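Side-chain contact in sortase (Actinomyces oris, PDB 2XWG), which is probably a class C pilin-polymerising transpeptidase, joining fimbrial subunits through an acyl-thioester intermediate: residues T189-K192 / P193-D197. Residues are numbered along the deposited sequence; the frame is centred on the assembly and turned at random.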
ATOM      1  N   THR A 189      -0.515  15.265   1.649  1.00 59.08           N
ATOM      2  CA  THR A 189       0.091  15.930   0.510  1.00 59.75           C
ATOM      3  C   THR A 189      -0.658  15.626  -0.774  1.00 57.72           C
ATOM      4  O   THR A 189      -0.878  14.461  -1.087  1.00 56.75           O
ATOM      5  CB  THR A 189       1.523  15.414   0.314  1.00 62.72           C
ATOM      6  OG1 THR A 189       2.369  15.954   1.336  1.00 69.98           O
ATOM      7  CG2 THR A 189       2.047  15.827  -1.046  1.00 64.38           C
ATOM      8  N   VAL A 190      -1.052  16.658  -1.515  1.00 47.23           N
ATOM      9  CA  VAL A 190      -1.672  16.465  -2.820  1.00 41.87           C
ATOM     10  C   VAL A 190      -0.569  16.609  -3.835  1.00 41.26           C
ATOM     11  O   VAL A 190       0.456  17.173  -3.524  1.00 49.34           O
ATOM     12  CB  VAL A 190      -2.799  17.461  -3.049  1.00 41.77           C
ATOM     13  CG1 VAL A 190      -3.248  17.439  -4.487  1.00 37.41           C
ATOM     14  CG2 VAL A 190      -3.955  17.114  -2.130  1.00 40.88           C
ATOM     15  N   VAL A 191      -0.736  16.075  -5.033  1.00 39.57           N
ATOM     16  CA  VAL A 191       0.420  15.902  -5.895  1.00 40.14           C
ATOM     17  C   VAL A 191      -0.028  15.531  -7.293  1.00 44.50           C
ATOM     18  O   VAL A 191      -1.139  15.082  -7.479  1.00 47.31           O
ATOM     19  CB  VAL A 191       1.379  14.846  -5.293  1.00 44.94           C
ATOM     20  CG1 VAL A 191       1.751  13.753  -6.304  1.00 43.99           C
ATOM     21  CG2 VAL A 191       2.604  15.518  -4.717  1.00 44.71           C
ATOM     22  N   LYS A 192       0.814  15.765  -8.287  1.00 53.28           N
ATOM     23  CA  LYS A 192       0.483  15.405  -9.656  1.00 54.83           C
ATOM     24  C   LYS A 192       0.860  13.952  -9.882  1.00 52.67           C
ATOM     25  O   LYS A 192       1.819  13.467  -9.283  1.00 53.02           O
ATOM     26  CB  LYS A 192       1.264  16.284 -10.643  1.00 58.86           C
ATOM     27  CG  LYS A 192       0.755  17.698 -10.790  1.00 66.08           C
ATOM     28  CD  LYS A 192       1.631  18.477 -11.773  1.00 73.82           C
ATOM     29  CE  LYS A 192       1.280  19.966 -11.783  1.00 81.21           C
ATOM     30  NZ  LYS A 192       1.402  20.575 -10.413  1.00 81.18           N
ATOM     31  N   PRO A 193       0.146  13.272 -10.788  1.00 41.66           N
ATOM     32  CA  PRO A 193       0.336  11.856 -11.105  1.00 44.54           C
ATOM     33  C   PRO A 193       1.788  11.453 -11.355  1.00 52.80           C
ATOM     34  O   PRO A 193       2.224  10.342 -10.986  1.00 47.61           O
ATOM     35  CB  PRO A 193      -0.466  11.686 -12.389  1.00 43.86           C
ATOM     36  CG  PRO A 193      -1.544  12.685 -12.266  1.00 44.40           C
ATOM     37  CD  PRO A 193      -0.916  13.873 -11.607  1.00 44.81           C
ATOM     38  N   GLU A 194       2.538  12.331 -12.001  1.00 61.13           N
ATOM     39  CA  GLU A 194       3.897  11.969 -12.373  1.00 65.99           C
ATOM     40  C   GLU A 194       4.877  12.259 -11.232  1.00 63.54           C
ATOM     41  O   GLU A 194       6.008  11.753 -11.227  1.00 66.24           O
ATOM     42  CB  GLU A 194       4.306  12.632 -13.703  1.00 68.79           C
ATOM     43  CG  GLU A 194       4.181  14.159 -13.748  1.00 80.89           C
ATOM     44  CD  GLU A 194       2.747  14.665 -13.978  1.00 82.32           C
ATOM     45  OE1 GLU A 194       1.901  13.886 -14.506  1.00 78.84           O
ATOM     46  OE2 GLU A 194       2.483  15.849 -13.632  1.00 79.28           O
ATOM     47  N   GLU A 195       4.417  13.043 -10.256  1.00 50.07           N
ATOM     48  CA  GLU A 195       5.221  13.413  -9.095  1.00 53.02           C
ATOM     49  C   GLU A 195       5.298  12.276  -8.069  1.00 56.92           C
ATOM     50  O   GLU A 195       4.521  12.216  -7.108  1.00 53.22           O
ATOM     51  CB  GLU A 195       4.672  14.685  -8.452  1.00 52.81           C
ATOM     52  CG  GLU A 195       4.827  15.940  -9.328  1.00 59.97           C
ATOM     53  CD  GLU A 195       4.134  17.174  -8.741  1.00 65.26           C
ATOM     54  OE1 GLU A 195       3.916  17.215  -7.503  1.00 58.82           O
ATOM     55  OE2 GLU A 195       3.805  18.104  -9.521  1.00 72.93           O
ATOM     56  N   THR A 196       6.283  11.408  -8.261  1.00 55.26           N
ATOM     57  CA  THR A 196       6.360  10.123  -7.577  1.00 49.78           C
ATOM     58  C   THR A 196       7.473   9.995  -6.520  1.00 56.13           C
ATOM     59  O   THR A 196       7.466   9.061  -5.718  1.00 54.75           O
ATOM     60  CB  THR A 196       6.543   9.041  -8.631  1.00 48.53           C
ATOM     61  OG1 THR A 196       5.328   8.296  -8.736  1.00 49.60           O
ATOM     62  CG2 THR A 196       7.724   8.136  -8.306  1.00 54.54           C
ATOM     63  N   ASP A 197       8.416  10.939  -6.508  1.00 62.12           N
ATOM     64  CA  ASP A 197       9.580  10.870  -5.615  1.00 61.33           C
ATOM     65  C   ASP A 197       9.283  10.483  -4.167  1.00 59.19           C
ATOM     66  O   ASP A 197      10.144   9.894  -3.501  1.00 57.60           O
ATOM     67  CB  ASP A 197      10.346  12.196  -5.607  1.00 66.74           C
ATOM     68  CG  ASP A 197      11.090  12.447  -6.900  1.00 72.26           C
ATOM     69  OD1 ASP A 197      11.248  11.480  -7.684  1.00 68.08           O
ATOM     70  OD2 ASP A 197      11.522  13.609  -7.122  1.00 69.64           O
TER
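A type I beta turn running from K192 to E195 is closed by the backbone hydrogen bond from E195 N to K192 O, 2.8 Å long with an N-H...O angle of 140°. P193 and E194 fill the two corner positions, the proline ring fixing phi at the first of them, and E195 is itself the centre of an inverse gamma turn. On the outside of the turn the side chains of K192 and E195 run out from its two ends and meet in a salt bridge, with NZ of K192 3.6 Å from OE2 of E195. The lysine stays extended as far as CE and then bends at chi4 (57°), which turns the ammonium back toward OE2 of E195; that oxygen also lies 3.2 Å from CD of K192, close against the aliphatic chain. E194 comes to the same stem at roughly right angles to the E195 side: its CG lies between the backbone N and the carbonyl carbon (chi1 56°), and a bend at chi2 brings OE2 of E194 to 3.3 Å from both CB and CD of K192. Two carboxylates thus lie against one lysine stem, although NZ of K192 and OE2 of E194 are 5.8 Å apart, and their combined negative charge probably favours a protonated lysine. V191 lies alongside E195, its CG1 3.3 Å from the carbonyl O of E195 and its CG2 3.5 Å from OE1 of E195. V191 also pairs through its backbone with R222, while K192 and P193 rest on H221 and R222 of strand 221-229. The arrangement is a proline-containing beta turn with a surface ion pair across its ends, leading out of strand 179-191 of the sortase beta-barrel, with P193 about 8 Å, side chain to side chain, from the predicted catalytic cysteine C213.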